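Local coordinates for protein 4-amino-4-deoxy-L-arabinose transferase or related glycosyltransferases of PMT family (Cupriavidus metallidurans, PDB 5EZM) that probably transfers 4-amino-4-deoxy-L-arabinose from a polyprenyl-phosphate carrier to lipid A, as a zinc-binding integral membrane glycosyltransferase with a GT-C fold, at residues T141-L146 with G434-V439; K374-M379 with A440-G445; A300-K305 with D365-R370; G294-W299 with P351-L356; R322-A327 with G357-V362. All blocks are in the same frame, centred on the assembly; numbering follows the deposited sequence.

Contact 1: T141-L146 with G434-V439; sequences TGLALL and GVLPSV. With MPG ([(Z)-octadec-9-enyl] (2R)-2,3-bis(oxidanyl)propanoate), chain B.
Leu143 overlaps Leu436 through one methyl each, Leu143 CD1 lying 3.9 Å from Leu436 CD1, with the two side chains crossing at about a right angle. The same Leu143 CD1 also meets Val439 CG1, at 4.2 Å, so a single branch of this leucine bridges two residues one helical turn apart. Its first torsion (chi1 -57°) carries CG toward the other segment, and the trans second torsion (chi2 169°) sets which methyl goes where, CD1 to helix 435-456 and CD2 to a bound lipid. The segments bury 114 Å² between them, and the nearest CA atoms, those of Leu143 and Val439, are 7.5 Å apart, so the meeting is small and rests on one leucine.

The hydrocarbon tail of the lipid bridges the two helices. Its C8 is 3.7 Å from Leu143 CD2. From there it runs one way to Leu146 CD1, near its C14, and the other way to Pro437 CB, near its C2. This is consistent with a lipid-facing groove between transmembrane helices.

Helix 135-147 is also tied to its other neighbours by hydrogen bonds: Thr141 OG1 to Gly357 O of helix 352-365, and Trp299 NE1 to Ala144 O. Helix 112-133 packs on Thr141 and Leu145, and helix 369-389 reaches Val439 through Trp372.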
# COMPACT_ATOMS: atom_id res chain seq x y z
N THR A 141 15.10 -15.38 -3.10
CA THR A 141 14.63 -14.00 -2.94
C THR A 141 13.18 -13.87 -3.37
O THR A 141 12.37 -13.23 -2.68
CB THR A 141 15.53 -13.05 -3.73
OG1 THR A 141 16.73 -12.79 -2.99
CG2 THR A 141 14.83 -11.73 -4.00
N GLY A 142 12.82 -14.47 -4.51
CA GLY A 142 11.42 -14.46 -4.93
C GLY A 142 10.51 -15.11 -3.91
O GLY A 142 9.46 -14.57 -3.55
N LEU A 143 10.90 -16.29 -3.42
CA LEU A 143 10.11 -16.96 -2.38
C LEU A 143 10.02 -16.10 -1.13
O LEU A 143 8.95 -16.00 -0.51
CB LEU A 143 10.74 -18.32 -2.06
CG LEU A 143 10.87 -19.25 -3.26
CD1 LEU A 143 11.73 -20.45 -2.91
CD2 LEU A 143 9.50 -19.69 -3.72
N ALA A 144 11.13 -15.48 -0.74
CA ALA A 144 11.15 -14.62 0.44
C ALA A 144 10.13 -13.50 0.32
O ALA A 144 9.29 -13.31 1.21
CB ALA A 144 12.55 -14.07 0.66
N LEU A 145 10.20 -12.73 -0.77
CA LEU A 145 9.26 -11.63 -0.95
C LEU A 145 7.83 -12.12 -1.08
O LEU A 145 6.89 -11.43 -0.64
CB LEU A 145 9.66 -10.79 -2.16
CG LEU A 145 11.02 -10.09 -2.02
CD1 LEU A 145 11.35 -9.32 -3.28
CD2 LEU A 145 11.02 -9.17 -0.81
N LEU A 146 7.62 -13.30 -1.67
CA LEU A 146 6.27 -13.84 -1.79
C LEU A 146 5.68 -14.15 -0.42
O LEU A 146 4.54 -13.78 -0.13
CB LEU A 146 6.28 -15.09 -2.67
CG LEU A 146 4.92 -15.75 -2.91
CD1 LEU A 146 4.00 -14.83 -3.71
CD2 LEU A 146 5.08 -17.09 -3.60
N GLY A 434 15.70 -31.67 -0.82
CA GLY A 434 16.51 -30.47 -0.92
C GLY A 434 15.95 -29.29 -0.15
O GLY A 434 14.77 -29.28 0.22
N VAL A 435 16.79 -28.28 0.09
CA VAL A 435 16.33 -27.11 0.84
C VAL A 435 15.42 -26.25 -0.02
O VAL A 435 14.38 -25.77 0.45
CB VAL A 435 17.54 -26.31 1.36
CG1 VAL A 435 17.09 -24.97 1.90
CG2 VAL A 435 18.27 -27.09 2.43
N LEU A 436 15.77 -26.06 -1.29
CA LEU A 436 14.99 -25.17 -2.16
C LEU A 436 13.54 -25.62 -2.33
O LEU A 436 12.64 -24.77 -2.20
CB LEU A 436 15.69 -25.01 -3.51
CG LEU A 436 14.95 -24.19 -4.56
CD1 LEU A 436 14.55 -22.83 -4.02
CD2 LEU A 436 15.80 -24.04 -5.81
N PRO A 437 13.23 -26.89 -2.63
CA PRO A 437 11.80 -27.26 -2.72
C PRO A 437 11.06 -27.08 -1.41
O PRO A 437 9.91 -26.61 -1.41
CB PRO A 437 11.85 -28.73 -3.16
CG PRO A 437 13.19 -29.21 -2.72
CD PRO A 437 14.10 -28.04 -2.92
N SER A 438 11.68 -27.43 -0.28
CA SER A 438 11.05 -27.25 1.02
C SER A 438 10.73 -25.78 1.27
O SER A 438 9.63 -25.43 1.71
CB SER A 438 11.96 -27.80 2.12
OG SER A 438 11.32 -27.78 3.38
N VAL A 439 11.69 -24.89 0.98
CA VAL A 439 11.47 -23.46 1.17
C VAL A 439 10.39 -22.95 0.22
O VAL A 439 9.61 -22.06 0.58
CB VAL A 439 12.79 -22.69 1.00
CG1 VAL A 439 12.57 -21.19 1.14
CG2 VAL A 439 13.81 -23.14 2.03
C2 MPG B . 12.54 -27.38 -6.78
C3 MPG B . 11.86 -26.30 -7.60
C4 MPG B . 11.05 -25.33 -6.75
C5 MPG B . 10.36 -24.24 -7.59
C6 MPG B . 10.36 -22.87 -6.89
C7 MPG B . 10.31 -21.68 -7.88
C8 MPG B . 10.55 -20.33 -7.16
C9 MPG B . 10.10 -19.10 -7.98
C10 MPG B . 9.64 -17.93 -7.06
C11 MPG B . 8.84 -16.85 -7.83
C12 MPG B . 7.77 -16.12 -6.94
C13 MPG B . 6.93 -15.11 -7.75
C14 MPG B . 5.51 -14.89 -7.17
C1 MPG B . 13.60 -28.15 -7.58

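Contact 2: K374-M379 with A440-G445. With MPG ([(Z)-octadec-9-enyl] (2R)-2,3-bis(oxidanyl)propanoate), chain I.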
# COMPACT_ATOMS: atom_id res chain seq x y z
N LYS A 374 15.33 -26.55 11.44
CA LYS A 374 15.16 -25.68 12.61
C LYS A 374 14.14 -24.59 12.33
O LYS A 374 13.22 -24.36 13.13
CB LYS A 374 16.51 -25.06 13.00
CG LYS A 374 17.61 -26.04 13.35
CD LYS A 374 18.92 -25.30 13.59
CE LYS A 374 19.97 -26.19 14.24
NZ LYS A 374 20.21 -27.44 13.48
N GLN A 375 14.29 -23.90 11.20
CA GLN A 375 13.34 -22.84 10.86
C GLN A 375 11.91 -23.37 10.79
O GLN A 375 10.99 -22.73 11.31
CB GLN A 375 13.74 -22.17 9.54
CG GLN A 375 15.04 -21.39 9.62
CD GLN A 375 14.98 -20.28 10.65
OE1 GLN A 375 13.93 -19.70 10.89
NE2 GLN A 375 16.12 -20.00 11.27
N LEU A 376 11.72 -24.53 10.16
CA LEU A 376 10.38 -25.11 10.06
C LEU A 376 9.80 -25.42 11.43
O LEU A 376 8.60 -25.26 11.65
CB LEU A 376 10.42 -26.37 9.20
CG LEU A 376 10.59 -26.18 7.70
CD1 LEU A 376 10.69 -27.53 6.99
CD2 LEU A 376 9.43 -25.37 7.16
N ILE A 377 10.64 -25.88 12.36
CA ILE A 377 10.17 -26.16 13.71
C ILE A 377 9.70 -24.88 14.38
O ILE A 377 8.59 -24.80 14.91
CB ILE A 377 11.26 -26.86 14.53
CG1 ILE A 377 11.54 -28.25 13.97
CG2 ILE A 377 10.84 -26.94 15.99
CD1 ILE A 377 12.65 -28.99 14.69
N GLY A 378 10.55 -23.84 14.36
CA GLY A 378 10.17 -22.58 14.97
C GLY A 378 8.89 -22.02 14.39
O GLY A 378 7.98 -21.62 15.12
N MET A 379 8.79 -21.99 13.06
CA MET A 379 7.62 -21.40 12.42
C MET A 379 6.37 -22.25 12.66
O MET A 379 5.26 -21.71 12.74
CB MET A 379 7.85 -21.21 10.93
CG MET A 379 6.80 -20.32 10.28
SD MET A 379 6.65 -18.75 11.16
CE MET A 379 5.18 -18.07 10.40
N ALA A 440 10.33 -23.50 -0.99
CA ALA A 440 9.31 -23.07 -1.95
C ALA A 440 7.91 -23.43 -1.47
O ALA A 440 7.00 -22.59 -1.48
CB ALA A 440 9.59 -23.69 -3.32
N VAL A 441 7.72 -24.68 -1.04
CA VAL A 441 6.42 -25.11 -0.54
C VAL A 441 6.05 -24.33 0.72
O VAL A 441 4.90 -23.91 0.90
CB VAL A 441 6.42 -26.63 -0.29
CG1 VAL A 441 5.12 -27.06 0.34
CG2 VAL A 441 6.67 -27.37 -1.59
N TYR A 442 7.02 -24.14 1.62
CA TYR A 442 6.78 -23.39 2.85
C TYR A 442 6.34 -21.96 2.55
O TYR A 442 5.36 -21.46 3.11
CB TYR A 442 8.05 -23.42 3.70
CG TYR A 442 8.17 -22.37 4.78
CD1 TYR A 442 7.73 -22.61 6.07
CD2 TYR A 442 8.78 -21.14 4.52
CE1 TYR A 442 7.86 -21.67 7.06
CE2 TYR A 442 8.91 -20.18 5.50
CZ TYR A 442 8.45 -20.45 6.77
OH TYR A 442 8.58 -19.51 7.76
N ALA A 443 7.06 -21.28 1.65
CA ALA A 443 6.70 -19.91 1.28
C ALA A 443 5.33 -19.85 0.62
O ALA A 443 4.57 -18.90 0.84
CB ALA A 443 7.77 -19.31 0.36
N MET A 444 5.01 -20.84 -0.22
CA MET A 444 3.67 -20.89 -0.81
C MET A 444 2.60 -21.04 0.26
O MET A 444 1.55 -20.38 0.21
CB MET A 444 3.59 -22.03 -1.82
CG MET A 444 2.19 -22.29 -2.36
SD MET A 444 1.52 -20.91 -3.31
CE MET A 444 2.53 -20.99 -4.79
N GLY A 445 2.85 -21.90 1.25
CA GLY A 445 1.90 -22.05 2.34
C GLY A 445 1.71 -20.76 3.13
O GLY A 445 0.59 -20.39 3.47
C2 MPG I . 11.88 -18.82 15.65
C3 MPG I . 12.76 -19.88 14.98
C4 MPG I . 14.20 -19.83 15.47
C5 MPG I . 15.11 -20.76 14.66
C6 MPG I . 16.59 -20.54 14.99
C7 MPG I . 17.52 -21.42 14.15
C8 MPG I . 19.02 -21.12 14.41
C1 MPG I . 10.52 -18.69 14.97
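Tyr442 fills the space between Leu376 and Met379, joining helices 369-389 and 435-456 within the transmembrane helix bundle of the GT-C fold. The close packing all involves Tyr442. Leu376 CD2 approaches Tyr442 CD1 to 3.4 Å; the two side chains run past one another head to tail, CD2 standing at a slant to the ring. Met379 comes at the ring edge, near the plane, with CG 3.6 Å from Tyr442 CE1; two conformers were deposited for this methionine, so that detail is less certain. With CG anti to the backbone N (chi1 161°), the Tyr442 ring extends across to helix 369-389, and its hydroxyl hydrogen-bonds to Pro298 O, which fixes the end of the ring. Trp372 meets the ring edge-to-face.

The far side of helix 369-389 has no partner in 440-445 and is covered by a bound lipid instead, which passes over Gly378 CA. The bent side chain of Gln375 brings NE2 to 3.5 Å from lipid C7, while the same NE2 also makes a weak hydrogen bond to Gly301 O.

Contact 3: A300-K305 with D365-R370; sequences AGIFPK and DRLSPR. With MPG ([(Z)-octadec-9-enyl] (2R)-2,3-bis(oxidanyl)propanoate), chain O; MPG ([(Z)-octadec-9-enyl] (2R)-2,3-bis(oxidanyl)propanoate), chain E.
Ile302 and Lys305 both meet Leu367, and the 103 Å² buried between the segments rests on those three side chains. The first segment begins with a 3-10 turn at Ala300 and Gly301, in which Phe303 N bonds to Ala300 O at 3.0 Å. Next, Ile302 sends its CG2 methyl to Leu367 CD1, a distant apolar touch at 4.4 Å. Phe303 turns to lipid instead: C6 of one hydrocarbon tail sits 3.7 Å above one face of its ring, displaced toward the rim. A second lipid reaches Pro304, whose CD is 3.7 Å from lipid C4. Lys305 closes the segment. Its side chain is extended beyond CG and crosses Leu367 at a slant, so that its CD and CE methylenes and its NZ all lie near one methyl: Lys305 CD is 3.8 Å and Lys305 NZ 3.6 Å from Leu367 CD2. CD and CE give the apolar part of this contact; NZ merely lies beside the methyl. Leu367 thus divides its two branches, CD1 going to Ile302 and CD2 to Lys305.

The contact joins the start of helix 303-310 to the link between helices 352-365 and 369-389, where Ser368 is the N-cap. Helix 352-365 flanks Ile302 and Lys305 through Ala363, Ser371 of helix 369-389 also touches Lys305, and Asp365 makes a salt bridge to Arg136 of helix 135-147.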
# COMPACT_ATOMS: atom_id res chain seq x y z
N ALA A 300 11.68 -14.48 10.25
CA ALA A 300 12.22 -13.88 11.48
C ALA A 300 13.33 -14.74 12.07
O ALA A 300 14.33 -14.22 12.57
CB ALA A 300 11.10 -13.67 12.49
N GLY A 301 13.18 -16.07 11.99
CA GLY A 301 14.19 -16.97 12.52
C GLY A 301 15.55 -16.83 11.89
O GLY A 301 16.55 -17.23 12.50
N ILE A 302 15.64 -16.27 10.68
CA ILE A 302 16.92 -16.06 10.03
C ILE A 302 17.33 -14.60 10.03
O ILE A 302 18.27 -14.22 9.32
CB ILE A 302 16.94 -16.63 8.59
CG1 ILE A 302 16.02 -15.83 7.67
CG2 ILE A 302 16.59 -18.11 8.58
CD1 ILE A 302 16.22 -16.12 6.21
N PHE A 303 16.66 -13.76 10.82
CA PHE A 303 17.08 -12.36 10.92
C PHE A 303 18.56 -12.21 11.31
O PHE A 303 19.22 -11.34 10.71
CB PHE A 303 16.18 -11.60 11.91
CG PHE A 303 15.20 -10.68 11.23
CD1 PHE A 303 15.65 -9.70 10.36
CD2 PHE A 303 13.84 -10.78 11.48
CE1 PHE A 303 14.76 -8.84 9.73
CE2 PHE A 303 12.95 -9.92 10.85
CZ PHE A 303 13.41 -8.96 9.98
N PRO A 304 19.12 -12.97 12.25
CA PRO A 304 20.58 -12.91 12.43
C PRO A 304 21.35 -13.26 11.17
O PRO A 304 22.31 -12.57 10.81
CB PRO A 304 20.84 -13.91 13.56
CG PRO A 304 19.56 -13.95 14.32
CD PRO A 304 18.49 -13.81 13.29
N LYS A 305 20.94 -14.33 10.47
CA LYS A 305 21.62 -14.75 9.25
C LYS A 305 21.48 -13.73 8.13
O LYS A 305 22.18 -13.86 7.11
CB LYS A 305 21.09 -16.11 8.81
CG LYS A 305 21.66 -17.26 9.62
CD LYS A 305 20.82 -18.52 9.54
CE LYS A 305 21.44 -19.64 10.38
NZ LYS A 305 20.54 -20.82 10.51
N ASP A 365 20.26 -19.28 0.95
CA ASP A 365 21.13 -19.96 0.01
C ASP A 365 22.26 -20.71 0.70
O ASP A 365 22.80 -21.67 0.12
CB ASP A 365 21.70 -18.96 -0.99
CG ASP A 365 22.42 -19.64 -2.14
OD1 ASP A 365 22.03 -20.78 -2.49
OD2 ASP A 365 23.36 -19.04 -2.69
N ARG A 366 22.63 -20.32 1.91
CA ARG A 366 23.72 -20.97 2.63
C ARG A 366 23.24 -22.00 3.64
O ARG A 366 24.07 -22.62 4.31
CB ARG A 366 24.57 -19.91 3.34
CG ARG A 366 25.17 -18.87 2.40
CD ARG A 366 25.86 -17.76 3.17
NE ARG A 366 26.45 -16.76 2.28
CZ ARG A 366 26.99 -15.62 2.69
NH1 ARG A 366 27.01 -15.32 3.99
NH2 ARG A 366 27.50 -14.77 1.81
N LEU A 367 21.93 -22.21 3.75
CA LEU A 367 21.39 -23.11 4.76
C LEU A 367 21.51 -24.57 4.33
O LEU A 367 21.24 -24.93 3.18
CB LEU A 367 19.92 -22.79 5.03
CG LEU A 367 19.63 -21.41 5.62
CD1 LEU A 367 18.14 -21.25 5.89
CD2 LEU A 367 20.44 -21.19 6.89
N SER A 368 21.92 -25.41 5.27
CA SER A 368 21.86 -26.86 5.11
C SER A 368 20.44 -27.33 5.35
O SER A 368 19.58 -26.57 5.81
CB SER A 368 22.84 -27.52 6.08
OG SER A 368 22.50 -27.21 7.42
N PRO A 369 20.13 -28.60 5.03
CA PRO A 369 18.79 -29.12 5.34
C PRO A 369 18.44 -29.05 6.82
O PRO A 369 17.28 -28.75 7.16
CB PRO A 369 18.85 -30.56 4.83
CG PRO A 369 19.80 -30.49 3.69
CD PRO A 369 20.85 -29.48 4.09
N ARG A 370 19.39 -29.31 7.72
CA ARG A 370 19.07 -29.32 9.14
C ARG A 370 18.72 -27.93 9.65
O ARG A 370 17.82 -27.78 10.49
CB ARG A 370 20.24 -29.91 9.94
CG ARG A 370 19.93 -30.14 11.41
CD ARG A 370 21.08 -30.84 12.11
NE ARG A 370 20.82 -31.04 13.53
CZ ARG A 370 20.19 -32.10 14.04
NH1 ARG A 370 19.74 -33.05 13.23
NH2 ARG A 370 20.01 -32.20 15.35
C2 MPG O . 14.62 -11.87 15.63
C3 MPG O . 14.75 -13.21 16.36
C4 MPG O . 15.61 -14.20 15.58
C5 MPG O . 15.84 -15.52 16.33
C6 MPG O . 16.99 -16.34 15.72
C7 MPG O . 17.46 -17.48 16.65
C8 MPG O . 18.86 -18.00 16.29
C1 MPG O . 13.87 -10.82 16.45
C2 MPG E . 15.72 -4.53 10.57
C3 MPG E . 15.57 -4.85 12.05
C4 MPG E . 15.23 -6.31 12.29
C5 MPG E . 14.84 -6.61 13.75
C6 MPG E . 14.77 -8.12 14.03
C1 MPG E . 16.05 -3.06 10.32

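Contact 4: G294-W299 with P351-L356. With MPG ([(Z)-octadec-9-enyl] (2R)-2,3-bis(oxidanyl)propanoate), chain L.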
# COMPACT_ATOMS: atom_id res chain seq x y z
N GLY A 294 6.77 -8.50 12.30
CA GLY A 294 5.56 -9.16 11.82
C GLY A 294 5.46 -9.18 10.31
O GLY A 294 4.94 -10.14 9.73
N GLY A 295 5.95 -8.13 9.65
CA GLY A 295 5.88 -8.05 8.20
C GLY A 295 6.89 -8.91 7.47
O GLY A 295 6.78 -9.08 6.26
N PHE A 296 7.87 -9.44 8.19
CA PHE A 296 8.84 -10.39 7.66
C PHE A 296 8.82 -11.67 8.49
O PHE A 296 9.85 -12.32 8.67
CB PHE A 296 10.23 -9.77 7.63
CG PHE A 296 11.08 -10.23 6.48
CD1 PHE A 296 10.71 -9.95 5.18
CD2 PHE A 296 12.26 -10.93 6.71
CE1 PHE A 296 11.49 -10.36 4.11
CE2 PHE A 296 13.05 -11.34 5.65
CZ PHE A 296 12.66 -11.06 4.35
N LEU A 297 7.64 -12.04 8.99
CA LEU A 297 7.54 -13.06 10.03
C LEU A 297 8.06 -14.43 9.60
O LEU A 297 8.84 -15.03 10.36
CB LEU A 297 6.10 -13.14 10.54
CG LEU A 297 5.84 -14.05 11.74
CD1 LEU A 297 6.66 -13.62 12.94
CD2 LEU A 297 4.36 -14.07 12.07
N PRO A 298 7.67 -14.99 8.45
CA PRO A 298 8.17 -16.34 8.09
C PRO A 298 9.68 -16.43 7.98
O PRO A 298 10.21 -17.55 7.90
CB PRO A 298 7.49 -16.62 6.74
CG PRO A 298 7.04 -15.30 6.24
CD PRO A 298 6.69 -14.51 7.46
N TRP A 299 10.41 -15.31 8.00
CA TRP A 299 11.86 -15.32 7.96
C TRP A 299 12.49 -14.75 9.22
O TRP A 299 13.71 -14.56 9.27
CB TRP A 299 12.37 -14.56 6.73
CG TRP A 299 11.60 -14.86 5.47
CD1 TRP A 299 10.82 -13.99 4.76
CD2 TRP A 299 11.52 -16.12 4.79
NE1 TRP A 299 10.27 -14.63 3.67
CE2 TRP A 299 10.69 -15.94 3.66
CE3 TRP A 299 12.08 -17.38 5.01
CZ2 TRP A 299 10.39 -16.97 2.77
CZ3 TRP A 299 11.79 -18.41 4.12
CH2 TRP A 299 10.96 -18.19 3.02
N PRO A 351 9.27 0.01 1.94
CA PRO A 351 10.43 -0.04 1.03
C PRO A 351 11.64 -0.82 1.53
O PRO A 351 12.54 -1.10 0.73
CB PRO A 351 10.78 1.44 0.84
CG PRO A 351 9.49 2.13 0.96
CD PRO A 351 8.74 1.38 2.04
N VAL A 352 11.71 -1.19 2.82
CA VAL A 352 12.85 -1.98 3.27
C VAL A 352 12.70 -3.46 2.92
O VAL A 352 13.70 -4.19 2.91
CB VAL A 352 13.08 -1.84 4.78
CG1 VAL A 352 13.01 -0.39 5.20
CG2 VAL A 352 12.09 -2.69 5.57
N ILE A 353 11.48 -3.92 2.62
CA ILE A 353 11.25 -5.35 2.43
C ILE A 353 12.02 -5.91 1.24
O ILE A 353 12.65 -6.97 1.39
CB ILE A 353 9.74 -5.63 2.34
CG1 ILE A 353 9.03 -5.17 3.62
CG2 ILE A 353 9.48 -7.12 2.10
CD1 ILE A 353 9.51 -5.88 4.87
N PRO A 354 12.01 -5.29 0.05
CA PRO A 354 12.79 -5.87 -1.07
C PRO A 354 14.24 -6.13 -0.72
O PRO A 354 14.76 -7.22 -0.98
CB PRO A 354 12.63 -4.82 -2.18
CG PRO A 354 11.37 -4.14 -1.87
CD PRO A 354 11.29 -4.08 -0.38
N ALA A 355 14.92 -5.14 -0.12
CA ALA A 355 16.30 -5.33 0.30
C ALA A 355 16.43 -6.54 1.22
O ALA A 355 17.27 -7.42 0.99
CB ALA A 355 16.82 -4.07 0.99
N LEU A 356 15.58 -6.60 2.25
CA LEU A 356 15.53 -7.78 3.11
C LEU A 356 15.39 -9.05 2.28
O LEU A 356 16.10 -10.04 2.51
CB LEU A 356 14.38 -7.66 4.11
CG LEU A 356 14.51 -6.54 5.14
CD1 LEU A 356 13.28 -6.52 6.04
CD2 LEU A 356 15.78 -6.70 5.96
C5 MPG L . 1.27 -12.45 13.15
C6 MPG L . 0.85 -11.04 12.68
C7 MPG L . 1.29 -10.72 11.24
C8 MPG L . 1.32 -9.19 10.98
C9 MPG L . 1.62 -8.82 9.51
C10 MPG L . 1.87 -7.29 9.34
C11 MPG L . 1.57 -6.80 7.91
C12 MPG L . 1.85 -5.27 7.74
C13 MPG L . 1.46 -4.75 6.34
C14 MPG L . 1.42 -3.19 6.27
C15 MPG L . 0.75 -2.67 4.96
C16 MPG L . 1.08 -1.18 4.67
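Phe296 lies with one ring face against Leu356 and the other against Trp299, so that its ring is held from two sides. Leu356 CB stands 3.8 Å above the ring plane, offset toward the rim; it is 4.1 Å from the centroid and 23° off the normal, a CH-pi contact over the face. Beyond CB, the leucine turns its CG to the side opposite its own carbonyl carbon (chi1 -66°), and it is CB that meets the ring. On the opposite face Trp299 CD1 lies 3.4 Å above the plane, also near the rim. Ile353 adds an apolar touch at a slant to the ring, with CD1 at 4.3 Å from Phe296 CD1. The same methyl also comes to 4.4 Å from Gly295 O.

In this part of the chain the transmembrane helix 288-295 gives way to a 3-10 segment that includes 297-299. The 3-10 turn, with Trp299 N bonded to Phe296 O, is consistent with Trp299 folding back over the ring, while helix 352-365 supplies Leu356 and Ile353 from across. Gly295 is further joined to Met150 of helix 149-155 by backbone hydrogen bonding. Ala331 of helix 323-339 packs against Leu356. Away from the ring, Leu297 CD2 is 3.7 Å from C5 of a bound lipid.

Contact 5: R322-A327 with G357-V362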
# COMPACT_ATOMS: atom_id res chain seq x y z
N ARG A 322 30.07 -3.89 -2.71
CA ARG A 322 29.51 -4.91 -1.84
C ARG A 322 27.98 -4.85 -1.88
O ARG A 322 27.39 -3.99 -1.21
CB ARG A 322 30.02 -4.73 -0.41
N PRO A 323 27.31 -5.72 -2.63
CA PRO A 323 25.85 -5.59 -2.81
C PRO A 323 25.04 -5.86 -1.55
O PRO A 323 24.17 -5.07 -1.19
CB PRO A 323 25.54 -6.62 -3.91
CG PRO A 323 26.64 -7.62 -3.80
CD PRO A 323 27.86 -6.85 -3.40
N ALA A 324 25.32 -6.98 -0.88
CA ALA A 324 24.58 -7.32 0.34
C ALA A 324 24.70 -6.21 1.38
O ALA A 324 23.72 -5.89 2.07
CB ALA A 324 25.08 -8.65 0.91
N LEU A 325 25.89 -5.62 1.51
CA LEU A 325 26.05 -4.47 2.40
C LEU A 325 25.18 -3.30 1.96
O LEU A 325 24.65 -2.57 2.79
CB LEU A 325 27.52 -4.06 2.46
CG LEU A 325 27.88 -2.78 3.23
CD1 LEU A 325 27.53 -2.92 4.70
CD2 LEU A 325 29.35 -2.44 3.05
N MET A 326 25.02 -3.12 0.64
CA MET A 326 24.16 -2.04 0.16
C MET A 326 22.70 -2.29 0.52
O MET A 326 21.98 -1.37 0.91
CB MET A 326 24.32 -1.89 -1.36
CG MET A 326 23.42 -0.81 -1.96
SD MET A 326 23.93 0.85 -1.48
CE MET A 326 25.47 1.01 -2.37
N ALA A 327 22.24 -3.54 0.39
CA ALA A 327 20.87 -3.86 0.79
C ALA A 327 20.68 -3.69 2.29
O ALA A 327 19.65 -3.17 2.74
CB ALA A 327 20.52 -5.29 0.37
N GLY A 357 14.48 -9.03 1.29
CA GLY A 357 14.35 -10.16 0.40
C GLY A 357 15.68 -10.61 -0.17
O GLY A 357 16.06 -11.78 -0.05
N ILE A 358 16.43 -9.67 -0.75
CA ILE A 358 17.76 -9.99 -1.27
C ILE A 358 18.58 -10.68 -0.19
O ILE A 358 19.12 -11.78 -0.40
CB ILE A 358 18.46 -8.72 -1.78
CG1 ILE A 358 17.65 -8.07 -2.89
CG2 ILE A 358 19.88 -9.04 -2.25
CD1 ILE A 358 18.30 -6.83 -3.46
N LEU A 359 18.65 -10.07 1.00
CA LEU A 359 19.40 -10.68 2.09
C LEU A 359 18.87 -12.08 2.38
O LEU A 359 19.65 -13.05 2.46
CB LEU A 359 19.33 -9.80 3.34
CG LEU A 359 20.05 -8.46 3.22
CD1 LEU A 359 20.08 -7.74 4.57
CD2 LEU A 359 21.46 -8.66 2.69
N ALA A 360 17.55 -12.22 2.50
CA ALA A 360 16.97 -13.54 2.71
C ALA A 360 17.46 -14.51 1.64
O ALA A 360 17.92 -15.62 1.94
CB ALA A 360 15.45 -13.46 2.71
N GLY A 361 17.43 -14.06 0.38
CA GLY A 361 17.86 -14.91 -0.72
C GLY A 361 19.25 -15.49 -0.52
O GLY A 361 19.50 -16.65 -0.85
N VAL A 362 20.16 -14.69 0.04
CA VAL A 362 21.50 -15.24 0.23
C VAL A 362 21.56 -16.08 1.50
O VAL A 362 22.21 -17.13 1.53
CB VAL A 362 22.57 -14.13 0.20
CG1 VAL A 362 22.38 -13.26 -1.02
CG2 VAL A 362 22.53 -13.28 1.46
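Leu359 sets one methyl against two alanines of helix 323-339, a small-residue helix-helix packing between transmembrane helices of the GT-C fold. In the first shell Leu359 CD2 is 4.0 Å from Ala324 CB and 4.2 Å from Ala327 CB, two methyls one helical turn apart. The same Leu359 CD2 is 3.6 Å from Ala324 O, so it lies against backbone as well as side chains. The small alanines let the helices come close: the CA atoms of Ala324 and Leu359 are 6.4 Å apart, and 173 Å² is buried. A chi1 of -67° swings the leucine side chain over to the backbone N side, and CD2 is the methyl it delivers to the alanines.

The next shell closes the sides. Ile358 points toward the other helix at the margin of the contact and packs on Leu172 and Leu176 of helix 160-178, which Met326 also touches. Phe133 of helix 112-133 lies against Ala324 and Val362, and Leu306 of helix 303-310 against Leu359, which a bound lipid touches as well. Met326, turned elsewhere, lines the site where a decaprenyl phosphate is bound.

At the start of helix 323-339, Arg322 is the N-cap and its N hydrogen-bonds to Tyr221 OH. The turn that carries both alanines includes the backbone hydrogen bond from Ala327 N to Pro323 O, 2.9 Å.

How the contacts relate
From the N terminus, contact 1 opens first on helix 135-147 and closes last but one, on helix 435-456; contacts 3, 4 and 5 all fall within its span. Contact 4 opens at 294-299, contact 3 at 300-305 and contact 5 at 322-327. They close in the order 4, 5, 3, so contact 4 crosses both others, while contact 5 lies within contact 3. Contact 2 then opens at 374-379 and closes after contact 1, so those two cross. All pairs touch except 2 and 5, about 10 Å apart at their nearest atoms, and 3 and 5, which only adjoin in sequence. Together they tie helix 135-147 to the helices between 288 and 456.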